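PDB 3DC4: kinesin-like protein Nod, which uses the ATP-hydrolysing, microtubule-binding kinesin motor domain, the part present here, in segregating non-exchange chromosomes during meiosis. Local coordinates for residues A[24-29]-A[306-311]; A[63-68]-A[328-333]; A[130-135]-A[190-195]. All blocks are in the same frame, centred on the assembly; numbering follows the deposited sequence.

Interaction 1 of 3, residues A[24-29]-A[306-311]; sequences VRIAVR and LTFLAC
Ile26 and Phe308 stand alongside each other on one face of the sheet, pointing the same way, with Ile26 CG1 3.8 Å from Phe308 CD2. Both first branches, Ile26 CG1 (chi1 -65°) and Phe308 CG (chi1 -73°), are anti to the carbonyl carbon, and the two side chains leave the same face side by side. The isoleucine carbon meets the ring obliquely. Val24 instead comes in at the ring edge, its CG1 4.2 Å from Phe308 CE2. Farther along the same face Val28 CG2 lies 3.9 Å from Ala310 CB. Helix 319-335 packs on this apolar row through Ala332, Leu326 and Thr325, and helix 267-279 reaches Leu306 and Phe308.

The strands themselves, 23-30 and 305-312, are parallel neighbours in the central sheet of the kinesin motor domain, a P-loop NTPase fold, and the directions of their short segments differ by 21°, the twist of the sheet. Five N-H...O bonds join them, among them Phe308 N to Arg25 O at 2.7 Å; the same carbonyl oxygen also receives a CA-H...O contact from Thr307.

On the other face Leu309 CD1 sits 4.0 Å from Ala27 CB and the same distance from Arg29 CB. Arg25 CB runs beside Thr307 OG1 at 3.8 Å before the arginine chain bends twice and leads its guanidinium away. The Arg29 chain, by contrast, is extended from CG to NE and carries the guanidinium to Gln75, Ser111 and the carbonyl of Ile73, where the residue also touches the bound ADP. Next to it, Cys311 O makes a weak hydrogen bond to Thr106 OG1 of the nucleotide-binding loop.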
ATOM      1  N   VAL A  24      -6.538   9.653  -5.844  1.00 25.29           N
ATOM      2  CA  VAL A  24      -6.576   8.198  -5.879  1.00 23.58           C
ATOM      3  C   VAL A  24      -5.815   7.834  -7.149  1.00 24.07           C
ATOM      4  O   VAL A  24      -6.260   8.144  -8.251  1.00 23.89           O
ATOM      5  CB  VAL A  24      -8.018   7.659  -5.955  1.00 24.30           C
ATOM      6  CG1 VAL A  24      -7.996   6.139  -6.038  1.00 24.13           C
ATOM      7  CG2 VAL A  24      -8.802   8.095  -4.715  1.00 23.53           C
ATOM      8  N   ARG A  25      -4.659   7.197  -6.987  1.00 20.04           N
ATOM      9  CA  ARG A  25      -3.816   6.827  -8.115  1.00 20.00           C
ATOM     10  C   ARG A  25      -3.689   5.313  -8.291  1.00 18.37           C
ATOM     11  O   ARG A  25      -3.715   4.552  -7.318  1.00 19.01           O
ATOM     12  CB  ARG A  25      -2.417   7.431  -7.930  1.00 20.51           C
ATOM     13  CG  ARG A  25      -2.371   8.936  -7.686  1.00 27.18           C
ATOM     14  CD  ARG A  25      -2.919   9.743  -8.855  1.00 33.35           C
ATOM     15  NE  ARG A  25      -2.126  10.950  -9.103  1.00 40.72           N
ATOM     16  CZ  ARG A  25      -0.953  10.948  -9.731  1.00 43.82           C
ATOM     17  NH1 ARG A  25      -0.449   9.803 -10.176  1.00 44.50           N
ATOM     18  NH2 ARG A  25      -0.280  12.080  -9.907  1.00 45.17           N
ATOM     19  N   ILE A  26      -3.542   4.882  -9.538  1.00 17.68           N
ATOM     20  CA  ILE A  26      -3.401   3.464  -9.831  1.00 18.57           C
ATOM     21  C   ILE A  26      -2.194   3.206 -10.725  1.00 17.73           C
ATOM     22  O   ILE A  26      -2.025   3.831 -11.780  1.00 15.52           O
ATOM     23  CB  ILE A  26      -4.669   2.911 -10.512  1.00 21.65           C
ATOM     24  CG1 ILE A  26      -5.843   2.999  -9.529  1.00 23.20           C
ATOM     25  CG2 ILE A  26      -4.446   1.453 -10.943  1.00 20.86           C
ATOM     26  CD1 ILE A  26      -7.169   2.563 -10.076  1.00 30.71           C
ATOM     27  N   ALA A  27      -1.349   2.286 -10.283  1.00 14.63           N
ATOM     28  CA  ALA A  27      -0.157   1.930 -11.025  1.00 15.53           C
ATOM     29  C   ALA A  27      -0.117   0.419 -11.218  1.00 15.74           C
ATOM     30  O   ALA A  27      -0.681  -0.328 -10.416  1.00 14.82           O
ATOM     31  CB  ALA A  27       1.080   2.376 -10.262  1.00 16.48           C
ATOM     32  N   VAL A  28       0.544  -0.017 -12.284  1.00 13.41           N
ATOM     33  CA  VAL A  28       0.703  -1.433 -12.570  1.00 15.01           C
ATOM     34  C   VAL A  28       2.183  -1.709 -12.758  1.00 15.65           C
ATOM     35  O   VAL A  28       2.902  -0.940 -13.407  1.00 16.07           O
ATOM     36  CB  VAL A  28      -0.039  -1.860 -13.858  1.00 15.83           C
ATOM     37  CG1 VAL A  28       0.174  -3.353 -14.107  1.00 18.68           C
ATOM     38  CG2 VAL A  28      -1.530  -1.575 -13.711  1.00 23.60           C
ATOM     39  N   ARG A  29       2.637  -2.811 -12.175  1.00 15.16           N
ATOM     40  CA  ARG A  29       4.028  -3.214 -12.304  1.00 14.82           C
ATOM     41  C   ARG A  29       4.093  -4.645 -12.804  1.00 15.85           C
ATOM     42  O   ARG A  29       3.555  -5.556 -12.177  1.00 15.14           O
ATOM     43  CB  ARG A  29       4.767  -3.122 -10.964  1.00 13.15           C
ATOM     44  CG  ARG A  29       6.280  -3.364 -11.111  1.00 13.95           C
ATOM     45  CD  ARG A  29       7.045  -3.298  -9.778  1.00 13.85           C
ATOM     46  NE  ARG A  29       8.488  -3.150 -10.015  1.00 14.74           N
ATOM     47  CZ  ARG A  29       9.409  -3.064  -9.062  1.00 16.54           C
ATOM     48  NH1 ARG A  29       9.043  -3.119  -7.790  1.00 16.14           N
ATOM     49  NH2 ARG A  29      10.688  -2.898  -9.384  1.00 20.23           N
ATOM     50  N   LEU A 306      -4.691   7.815  -1.726  1.00 17.00           N
ATOM     51  CA  LEU A 306      -4.754   6.373  -1.926  1.00 18.25           C
ATOM     52  C   LEU A 306      -4.085   5.999  -3.242  1.00 19.25           C
ATOM     53  O   LEU A 306      -4.456   6.502  -4.302  1.00 18.36           O
ATOM     54  CB  LEU A 306      -6.216   5.908  -1.922  1.00 20.26           C
ATOM     55  CG  LEU A 306      -6.527   4.439  -2.219  1.00 19.40           C
ATOM     56  CD1 LEU A 306      -5.791   3.544  -1.244  1.00 22.13           C
ATOM     57  CD2 LEU A 306      -8.034   4.205  -2.133  1.00 21.49           C
ATOM     58  N   THR A 307      -3.088   5.122  -3.166  1.00 17.35           N
ATOM     59  CA  THR A 307      -2.375   4.681  -4.356  1.00 16.84           C
ATOM     60  C   THR A 307      -2.342   3.156  -4.442  1.00 16.52           C
ATOM     61  O   THR A 307      -1.896   2.470  -3.516  1.00 16.51           O
ATOM     62  CB  THR A 307      -0.932   5.218  -4.379  1.00 17.61           C
ATOM     63  OG1 THR A 307      -0.960   6.648  -4.481  1.00 21.05           O
ATOM     64  CG2 THR A 307      -0.168   4.646  -5.576  1.00 18.06           C
ATOM     65  N   PHE A 308      -2.838   2.641  -5.564  1.00 13.11           N
ATOM     66  CA  PHE A 308      -2.889   1.204  -5.835  1.00 14.42           C
ATOM     67  C   PHE A 308      -1.710   0.775  -6.680  1.00 14.60           C
ATOM     68  O   PHE A 308      -1.338   1.472  -7.624  1.00 15.19           O
ATOM     69  CB  PHE A 308      -4.146   0.848  -6.635  1.00 16.38           C
ATOM     70  CG  PHE A 308      -5.415   0.895  -5.849  1.00 16.77           C
ATOM     71  CD1 PHE A 308      -5.838  -0.222  -5.132  1.00 19.65           C
ATOM     72  CD2 PHE A 308      -6.214   2.031  -5.865  1.00 19.79           C
ATOM     73  CE1 PHE A 308      -7.051  -0.209  -4.451  1.00 19.59           C
ATOM     74  CE2 PHE A 308      -7.429   2.057  -5.187  1.00 17.26           C
ATOM     75  CZ  PHE A 308      -7.848   0.930  -4.476  1.00 17.42           C
ATOM     76  N   LEU A 309      -1.127  -0.369  -6.353  1.00 13.66           N
ATOM     77  CA  LEU A 309      -0.031  -0.906  -7.146  1.00 13.90           C
ATOM     78  C   LEU A 309      -0.443  -2.314  -7.526  1.00 13.79           C
ATOM     79  O   LEU A 309      -0.412  -3.229  -6.693  1.00 15.04           O
ATOM     80  CB  LEU A 309       1.288  -0.951  -6.366  1.00 14.35           C
ATOM     81  CG  LEU A 309       2.477  -1.558  -7.133  1.00 15.62           C
ATOM     82  CD1 LEU A 309       2.754  -0.753  -8.405  1.00 16.81           C
ATOM     83  CD2 LEU A 309       3.724  -1.543  -6.241  1.00 18.94           C
ATOM     84  N   ALA A 310      -0.871  -2.472  -8.774  1.00 12.96           N
ATOM     85  CA  ALA A 310      -1.285  -3.773  -9.298  1.00 13.56           C
ATOM     86  C   ALA A 310      -0.046  -4.472  -9.804  1.00 13.12           C
ATOM     87  O   ALA A 310       0.643  -3.961 -10.678  1.00 14.77           O
ATOM     88  CB  ALA A 310      -2.262  -3.591 -10.456  1.00 14.00           C
ATOM     89  N   CYS A 311       0.250  -5.629  -9.244  1.00 12.53           N
ATOM     90  CA  CYS A 311       1.405  -6.387  -9.680  1.00 13.37           C
ATOM     91  C   CYS A 311       0.855  -7.519 -10.532  1.00 14.62           C
ATOM     92  O   CYS A 311      -0.070  -8.211 -10.108  1.00 13.76           O
ATOM     93  CB  CYS A 311       2.154  -6.953  -8.471  1.00 14.88           C
ATOM     94  SG  CYS A 311       2.958  -5.641  -7.421  1.00 17.87           S
TER

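Interaction 2 of 3, residues A[63-68]-A[328-333]; sequences FHFDHA and FGTSAK
Phe63, at the end of strand 61-64, lies opposite Thr330 of helix 319-335, while Phe65, in the short break before strand 67-69, lies opposite Lys333 almost one helical turn on, the Phe65 CA and Lys333 CA atoms being 7.2 Å apart. Lys333 does most of the reaching. Its CG is anti to the backbone N (chi1 -171°), but the chain then bends at chi2 and again at chi3, which swings CE and NZ across to residues 65 and 66. CE meets the edge of the Phe65 ring, in its plane, 3.4 Å from CD1. Beyond it NZ forms a salt bridge with Asp66 OD1 at a short 2.5 Å. That carboxylate oxygen also accepts a hydrogen bond from Ile26 N, and NZ has a second, weak bond to Ile26 O, so the pair is also tied, on the lysine side weakly, to the backbone of strand 23-30.

Next to CD1, ring atom CE1 of Phe65 lies 3.4 Å from Gly329 C; the ring fits closely here because Gly329 has no side chain. Without the ring, as with an alanine here, a gap would probably open against Gly329 and Lys333 CE would lose its neighbour, leaving the lysine chain freer to turn from Asp66. Thr330 OG1 lies in the plane of the Phe63 ring at its edge, 3.4 Å from CD1. A water accepts from His64 N (2.9 Å) and also bonds with Thr330 OG1, linking the backbone of one segment to a side chain of the helix.

Around this contact, Leu56 of strand 55-58 and Leu326, earlier in helix 319-335, both touch Phe63 and Phe65, and Val28 of strand 23-30 also packs on Phe65; the helix thus rests across the junction of the small antiparallel sheet with the central one.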
ATOM      1  N   PHE A  63      -5.618  -1.168 -21.275  1.00 19.89           N
ATOM      2  CA  PHE A  63      -5.765  -0.636 -19.926  1.00 19.28           C
ATOM      3  C   PHE A  63      -5.028   0.687 -19.771  1.00 19.44           C
ATOM      4  O   PHE A  63      -3.894   0.839 -20.244  1.00 19.40           O
ATOM      5  CB  PHE A  63      -5.222  -1.650 -18.922  1.00 18.96           C
ATOM      6  CG  PHE A  63      -6.027  -2.908 -18.856  1.00 18.90           C
ATOM      7  CD1 PHE A  63      -7.204  -2.956 -18.120  1.00 19.38           C
ATOM      8  CD2 PHE A  63      -5.625  -4.038 -19.550  1.00 18.02           C
ATOM      9  CE1 PHE A  63      -7.972  -4.115 -18.080  1.00 20.37           C
ATOM     10  CE2 PHE A  63      -6.384  -5.201 -19.518  1.00 18.52           C
ATOM     11  CZ  PHE A  63      -7.560  -5.239 -18.779  1.00 17.54           C
ATOM     12  N   HIS A  64      -5.677   1.639 -19.105  1.00 19.09           N
ATOM     13  CA  HIS A  64      -5.081   2.954 -18.885  1.00 20.70           C
ATOM     14  C   HIS A  64      -5.105   3.345 -17.424  1.00 18.89           C
ATOM     15  O   HIS A  64      -6.169   3.470 -16.826  1.00 19.26           O
ATOM     16  CB  HIS A  64      -5.824   4.028 -19.674  1.00 24.24           C
ATOM     17  CG  HIS A  64      -5.894   3.756 -21.139  1.00 27.29           C
ATOM     18  ND1 HIS A  64      -6.927   3.050 -21.715  1.00 32.04           N
ATOM     19  CD2 HIS A  64      -5.048   4.077 -22.145  1.00 31.05           C
ATOM     20  CE1 HIS A  64      -6.714   2.948 -23.015  1.00 30.12           C
ATOM     21  NE2 HIS A  64      -5.579   3.562 -23.301  1.00 32.09           N
ATOM     22  N   PHE A  65      -3.931   3.561 -16.856  1.00 17.29           N
ATOM     23  CA  PHE A  65      -3.846   3.961 -15.461  1.00 19.82           C
ATOM     24  C   PHE A  65      -2.980   5.203 -15.324  1.00 18.62           C
ATOM     25  O   PHE A  65      -2.810   5.950 -16.282  1.00 19.73           O
ATOM     26  CB  PHE A  65      -3.273   2.817 -14.647  1.00 22.51           C
ATOM     27  CG  PHE A  65      -4.040   1.546 -14.806  1.00 26.80           C
ATOM     28  CD1 PHE A  65      -5.387   1.496 -14.474  1.00 30.31           C
ATOM     29  CD2 PHE A  65      -3.433   0.410 -15.320  1.00 29.71           C
ATOM     30  CE1 PHE A  65      -6.125   0.332 -14.654  1.00 31.68           C
ATOM     31  CE2 PHE A  65      -4.166  -0.761 -15.505  1.00 32.07           C
ATOM     32  CZ  PHE A  65      -5.512  -0.795 -15.170  1.00 29.94           C
ATOM     33  N   ASP A  66      -2.439   5.431 -14.135  1.00 17.58           N
ATOM     34  CA  ASP A  66      -1.596   6.600 -13.916  1.00 17.64           C
ATOM     35  C   ASP A  66      -0.131   6.274 -14.129  1.00 18.28           C
ATOM     36  O   ASP A  66       0.678   7.164 -14.384  1.00 19.82           O
ATOM     37  CB  ASP A  66      -1.782   7.131 -12.503  1.00 18.92           C
ATOM     38  CG  ASP A  66      -3.191   7.624 -12.261  1.00 21.62           C
ATOM     39  OD1 ASP A  66      -3.907   7.003 -11.448  1.00 19.00           O
ATOM     40  OD2 ASP A  66      -3.589   8.621 -12.898  1.00 24.73           O
ATOM     41  N   HIS A  67       0.203   4.991 -14.011  1.00 17.58           N
ATOM     42  CA  HIS A  67       1.575   4.521 -14.170  1.00 20.16           C
ATOM     43  C   HIS A  67       1.563   3.089 -14.677  1.00 19.46           C
ATOM     44  O   HIS A  67       0.794   2.270 -14.190  1.00 20.14           O
ATOM     45  CB  HIS A  67       2.311   4.536 -12.824  1.00 22.42           C
ATOM     46  CG  HIS A  67       2.407   5.888 -12.191  1.00 23.90           C
ATOM     47  ND1 HIS A  67       3.259   6.867 -12.656  1.00 24.10           N
ATOM     48  CD2 HIS A  67       1.753   6.430 -11.135  1.00 24.99           C
ATOM     49  CE1 HIS A  67       3.125   7.953 -11.915  1.00 26.11           C
ATOM     50  NE2 HIS A  67       2.218   7.714 -10.985  1.00 24.42           N
ATOM     51  N   ALA A  68       2.401   2.791 -15.662  1.00 20.56           N
ATOM     52  CA  ALA A  68       2.511   1.432 -16.185  1.00 20.30           C
ATOM     53  C   ALA A  68       4.012   1.147 -16.228  1.00 23.16           C
ATOM     54  O   ALA A  68       4.728   1.653 -17.100  1.00 24.47           O
ATOM     55  CB  ALA A  68       1.892   1.327 -17.583  1.00 21.05           C
ATOM     56  N   PHE A 328      -9.769  -4.872 -12.056  1.00 17.07           N
ATOM     57  CA  PHE A 328     -10.037  -4.196 -10.795  1.00 16.84           C
ATOM     58  C   PHE A 328      -9.439  -2.788 -10.830  1.00 18.19           C
ATOM     59  O   PHE A 328     -10.043  -1.840 -10.319  1.00 17.58           O
ATOM     60  CB  PHE A 328      -9.457  -4.971  -9.607  1.00 19.49           C
ATOM     61  CG  PHE A 328      -9.603  -4.244  -8.303  1.00 20.61           C
ATOM     62  CD1 PHE A 328     -10.803  -4.277  -7.593  1.00 19.59           C
ATOM     63  CD2 PHE A 328      -8.566  -3.445  -7.835  1.00 20.16           C
ATOM     64  CE1 PHE A 328     -10.961  -3.511  -6.444  1.00 19.91           C
ATOM     65  CE2 PHE A 328      -8.714  -2.681  -6.696  1.00 19.98           C
ATOM     66  CZ  PHE A 328      -9.917  -2.712  -5.995  1.00 18.95           C
ATOM     67  N   GLY A 329      -8.255  -2.657 -11.430  1.00 17.32           N
ATOM     68  CA  GLY A 329      -7.603  -1.359 -11.526  1.00 20.16           C
ATOM     69  C   GLY A 329      -8.477  -0.370 -12.275  1.00 22.97           C
ATOM     70  O   GLY A 329      -8.583   0.798 -11.905  1.00 23.06           O
ATOM     71  N   THR A 330      -9.111  -0.850 -13.336  1.00 23.73           N
ATOM     72  CA  THR A 330      -9.988  -0.018 -14.137  1.00 26.46           C
ATOM     73  C   THR A 330     -11.172   0.446 -13.290  1.00 27.58           C
ATOM     74  O   THR A 330     -11.569   1.609 -13.354  1.00 30.23           O
ATOM     75  CB  THR A 330     -10.498  -0.803 -15.359  1.00 26.41           C
ATOM     76  OG1 THR A 330      -9.379  -1.241 -16.135  1.00 28.70           O
ATOM     77  CG2 THR A 330     -11.394   0.072 -16.224  1.00 28.56           C
ATOM     78  N   SER A 331     -11.723  -0.458 -12.483  1.00 28.61           N
ATOM     79  CA  SER A 331     -12.858  -0.115 -11.629  1.00 31.73           C
ATOM     80  C   SER A 331     -12.474   0.916 -10.571  1.00 32.57           C
ATOM     81  O   SER A 331     -13.189   1.891 -10.353  1.00 32.59           O
ATOM     82  CB  SER A 331     -13.408  -1.360 -10.943  1.00 30.44           C
ATOM     83  OG  SER A 331     -13.952  -2.264 -11.885  1.00 34.19           O
ATOM     84  N   ALA A 332     -11.344   0.693  -9.907  1.00 32.40           N
ATOM     85  CA  ALA A 332     -10.881   1.622  -8.886  1.00 33.38           C
ATOM     86  C   ALA A 332     -10.602   2.956  -9.569  1.00 35.11           C
ATOM     87  O   ALA A 332     -10.754   4.021  -8.971  1.00 34.44           O
ATOM     88  CB  ALA A 332      -9.613   1.096  -8.233  1.00 32.71           C
ATOM     89  N   LYS A 333     -10.195   2.887 -10.831  1.00 38.43           N
ATOM     90  CA  LYS A 333      -9.881   4.079 -11.607  1.00 42.80           C
ATOM     91  C   LYS A 333     -11.119   4.943 -11.828  1.00 45.53           C
ATOM     92  O   LYS A 333     -11.037   6.172 -11.818  1.00 45.75           O
ATOM     93  CB  LYS A 333      -9.296   3.669 -12.957  1.00 44.50           C
ATOM     94  CG  LYS A 333      -8.737   4.808 -13.781  1.00 46.83           C
ATOM     95  CD  LYS A 333      -7.514   5.406 -13.109  1.00 50.02           C
ATOM     96  CE  LYS A 333      -6.328   4.485 -13.156  1.00 52.15           C
ATOM     97  NZ  LYS A 333      -5.132   5.135 -12.554  1.00 53.50           N
TER
HETATM   98  O   HOH W   1      -8.403   0.966 -18.206  1.00 27.75           O

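Interaction 3 of 3, residues A[130-135]-A[190-195]; sequences RALGDI and HSQADL
Helix 127-141 meets the first turn of helix 192-204 at Leu132 and Leu195, a helix-to-helix packing in the kinesin motor domain well away from the nucleotide pocket. The two leucine side chains run antiparallel and overlap alongside: Leu132 CD2 lies 3.6 Å from Leu195 CB and 3.7 Å from Leu195 CD2. Leu132 also touches Ile226 of strand 220-229, in the central sheet, and Leu189 in a loop.

Gln192 comes in nearer the backbone of Leu132, by CB and CG. Its chain bends at chi2 (-64°), which turns the amide toward helix 127-141 and brings NE2 to 3.9 Å from Leu132 CB. The same nitrogen is 3.6 Å from Gly133 N; both are donors, so no bond forms between them. The polar partner of NE2 is Pro129 O, and that bond is weak.

At the start of the second helix Ser191 holds the N-cap position. Three residues on, Asp194 turns its carboxylate back over the helix start, OD2 accepting from His190 N at 2.9 Å and weakly from Ser191 N at 3.3 Å. A negative group at this end is likely to be favoured by the helix dipole.

No hydrogen bond links the two segments directly, so the junction rests on van der Waals packing of Leu132 against Leu195 and the Gln192 side chain, while the stronger polar bond is spent within the second segment on shaping the helix start.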
ATOM      1  N   ARG A 130      12.733   2.990   1.683  1.00 19.39           N
ATOM      2  CA  ARG A 130      13.022   4.217   0.948  1.00 18.96           C
ATOM      3  C   ARG A 130      12.194   5.373   1.483  1.00 17.43           C
ATOM      4  O   ARG A 130      12.693   6.492   1.637  1.00 17.53           O
ATOM      5  CB  ARG A 130      12.750   4.029  -0.545  1.00 18.66           C
ATOM      6  CG  ARG A 130      13.624   2.962  -1.185  1.00 21.09           C
ATOM      7  CD  ARG A 130      13.352   2.805  -2.667  1.00 16.55           C
ATOM      8  NE  ARG A 130      14.156   1.715  -3.201  1.00 17.78           N
ATOM      9  CZ  ARG A 130      15.410   1.847  -3.622  1.00 18.26           C
ATOM     10  NH1 ARG A 130      15.998   3.035  -3.589  1.00 19.08           N
ATOM     11  NH2 ARG A 130      16.091   0.783  -4.037  1.00 16.70           N
ATOM     12  N   ALA A 131      10.927   5.103   1.770  1.00 15.78           N
ATOM     13  CA  ALA A 131      10.042   6.133   2.294  1.00 17.00           C
ATOM     14  C   ALA A 131      10.540   6.618   3.648  1.00 17.22           C
ATOM     15  O   ALA A 131      10.632   7.816   3.890  1.00 16.77           O
ATOM     16  CB  ALA A 131       8.643   5.588   2.433  1.00 17.10           C
ATOM     17  N   LEU A 132      10.858   5.680   4.533  1.00 17.96           N
ATOM     18  CA  LEU A 132      11.332   6.042   5.863  1.00 17.54           C
ATOM     19  C   LEU A 132      12.584   6.909   5.759  1.00 19.46           C
ATOM     20  O   LEU A 132      12.751   7.872   6.512  1.00 19.53           O
ATOM     21  CB  LEU A 132      11.625   4.782   6.681  1.00 17.33           C
ATOM     22  CG  LEU A 132      12.104   5.027   8.119  1.00 18.54           C
ATOM     23  CD1 LEU A 132      11.009   5.751   8.908  1.00 16.85           C
ATOM     24  CD2 LEU A 132      12.428   3.686   8.777  1.00 17.06           C
ATOM     25  N   GLY A 133      13.459   6.566   4.818  1.00 21.59           N
ATOM     26  CA  GLY A 133      14.674   7.337   4.622  1.00 21.89           C
ATOM     27  C   GLY A 133      14.381   8.793   4.302  1.00 22.03           C
ATOM     28  O   GLY A 133      14.963   9.684   4.914  1.00 22.13           O
ATOM     29  N   ASP A 134      13.479   9.041   3.353  1.00 22.20           N
ATOM     30  CA  ASP A 134      13.133  10.411   2.978  1.00 22.05           C
ATOM     31  C   ASP A 134      12.347  11.141   4.066  1.00 21.33           C
ATOM     32  O   ASP A 134      12.403  12.367   4.165  1.00 21.69           O
ATOM     33  CB  ASP A 134      12.344  10.424   1.658  1.00 25.26           C
ATOM     34  CG  ASP A 134      13.230  10.151   0.445  1.00 28.57           C
ATOM     35  OD1 ASP A 134      14.278  10.823   0.313  1.00 28.60           O
ATOM     36  OD2 ASP A 134      12.883   9.275  -0.379  1.00 24.99           O
ATOM     37  N   ILE A 135      11.610  10.387   4.875  1.00 22.09           N
ATOM     38  CA  ILE A 135      10.843  10.971   5.966  1.00 21.57           C
ATOM     39  C   ILE A 135      11.820  11.517   7.006  1.00 22.81           C
ATOM     40  O   ILE A 135      11.689  12.660   7.446  1.00 23.84           O
ATOM     41  CB  ILE A 135       9.926   9.921   6.616  1.00 21.74           C
ATOM     42  CG1 ILE A 135       8.781   9.580   5.655  1.00 21.72           C
ATOM     43  CG2 ILE A 135       9.371  10.440   7.944  1.00 20.81           C
ATOM     44  CD1 ILE A 135       7.946   8.403   6.101  1.00 21.56           C
ATOM     45  N   HIS A 190      14.030   5.568  14.644  1.00 30.48           N
ATOM     46  CA  HIS A 190      15.058   6.604  14.628  1.00 31.82           C
ATOM     47  C   HIS A 190      16.054   6.355  13.502  1.00 31.97           C
ATOM     48  O   HIS A 190      16.832   7.240  13.150  1.00 33.27           O
ATOM     49  CB  HIS A 190      15.791   6.635  15.973  1.00 33.30           C
ATOM     50  CG  HIS A 190      14.921   7.031  17.125  1.00 34.58           C
ATOM     51  ND1 HIS A 190      14.485   8.324  17.320  1.00 35.22           N
ATOM     52  CD2 HIS A 190      14.387   6.300  18.131  1.00 35.78           C
ATOM     53  CE1 HIS A 190      13.721   8.372  18.396  1.00 35.17           C
ATOM     54  NE2 HIS A 190      13.644   7.156  18.907  1.00 36.65           N
ATOM     55  N   SER A 191      16.020   5.149  12.941  1.00 31.42           N
ATOM     56  CA  SER A 191      16.926   4.778  11.859  1.00 31.51           C
ATOM     57  C   SER A 191      16.440   3.514  11.156  1.00 30.93           C
ATOM     58  O   SER A 191      15.507   2.857  11.614  1.00 30.72           O
ATOM     59  CB  SER A 191      18.323   4.518  12.414  1.00 32.02           C
ATOM     60  OG  SER A 191      18.322   3.336  13.196  1.00 29.97           O
ATOM     61  N   GLN A 192      17.093   3.168  10.052  1.00 30.96           N
ATOM     62  CA  GLN A 192      16.734   1.979   9.288  1.00 30.67           C
ATOM     63  C   GLN A 192      16.829   0.725  10.142  1.00 30.88           C
ATOM     64  O   GLN A 192      16.062  -0.223   9.960  1.00 29.36           O
ATOM     65  CB  GLN A 192      17.652   1.835   8.071  1.00 31.39           C
ATOM     66  CG  GLN A 192      17.415   2.861   6.966  1.00 29.77           C
ATOM     67  CD  GLN A 192      16.037   2.731   6.335  1.00 30.75           C
ATOM     68  OE1 GLN A 192      15.589   1.633   6.007  1.00 30.60           O
ATOM     69  NE2 GLN A 192      15.363   3.856   6.153  1.00 31.59           N
ATOM     70  N   ALA A 193      17.777   0.722  11.072  1.00 29.75           N
ATOM     71  CA  ALA A 193      17.967  -0.421  11.953  1.00 29.07           C
ATOM     72  C   ALA A 193      16.674  -0.722  12.705  1.00 27.05           C
ATOM     73  O   ALA A 193      16.288  -1.880  12.850  1.00 27.26           O
ATOM     74  CB  ALA A 193      19.094  -0.138  12.943  1.00 29.63           C
ATOM     75  N   ASP A 194      16.005   0.323  13.180  1.00 26.07           N
ATOM     76  CA  ASP A 194      14.760   0.142  13.915  1.00 26.31           C
ATOM     77  C   ASP A 194      13.688  -0.467  13.018  1.00 25.71           C
ATOM     78  O   ASP A 194      12.909  -1.315  13.454  1.00 28.49           O
ATOM     79  CB  ASP A 194      14.276   1.479  14.483  1.00 27.38           C
ATOM     80  CG  ASP A 194      15.203   2.023  15.555  1.00 29.78           C
ATOM     81  OD1 ASP A 194      15.646   1.224  16.403  1.00 28.87           O
ATOM     82  OD2 ASP A 194      15.478   3.237  15.558  1.00 29.76           O
ATOM     83  N   LEU A 195      13.656  -0.038  11.761  1.00 23.83           N
ATOM     84  CA  LEU A 195      12.683  -0.571  10.814  1.00 24.44           C
ATOM     85  C   LEU A 195      12.968  -2.054  10.654  1.00 23.36           C
ATOM     86  O   LEU A 195      12.061  -2.876  10.631  1.00 23.49           O
ATOM     87  CB  LEU A 195      12.816   0.129   9.461  1.00 21.59           C
ATOM     88  CG  LEU A 195      11.986  -0.439   8.301  1.00 21.79           C
ATOM     89  CD1 LEU A 195      10.493  -0.380   8.641  1.00 21.33           C
ATOM     90  CD2 LEU A 195      12.274   0.383   7.045  1.00 22.09           C
TER

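How the interactions relate
Interaction 2 packs against strand 23-30 of interaction 1, with centres about 7 Å apart, and its segment 328-333, on helix 319-335, follows strand 305-312 of interaction 1 in the chain. Interaction 1 is buried core, knit by regular backbone bonds, with an apolar face and a mixed one that includes the ADP-touching Arg29. Interaction 2, nearer the surface, replaces backbone pairing with ring edges, one salt bridge and a water. Interaction 3 lies on the other side of the chain's centre from interaction 2, about 30 Å between centres, and joins two different helices. Partly buried too, it has neither strand pairing nor a salt bridge, relying on leucine and glutamine packing.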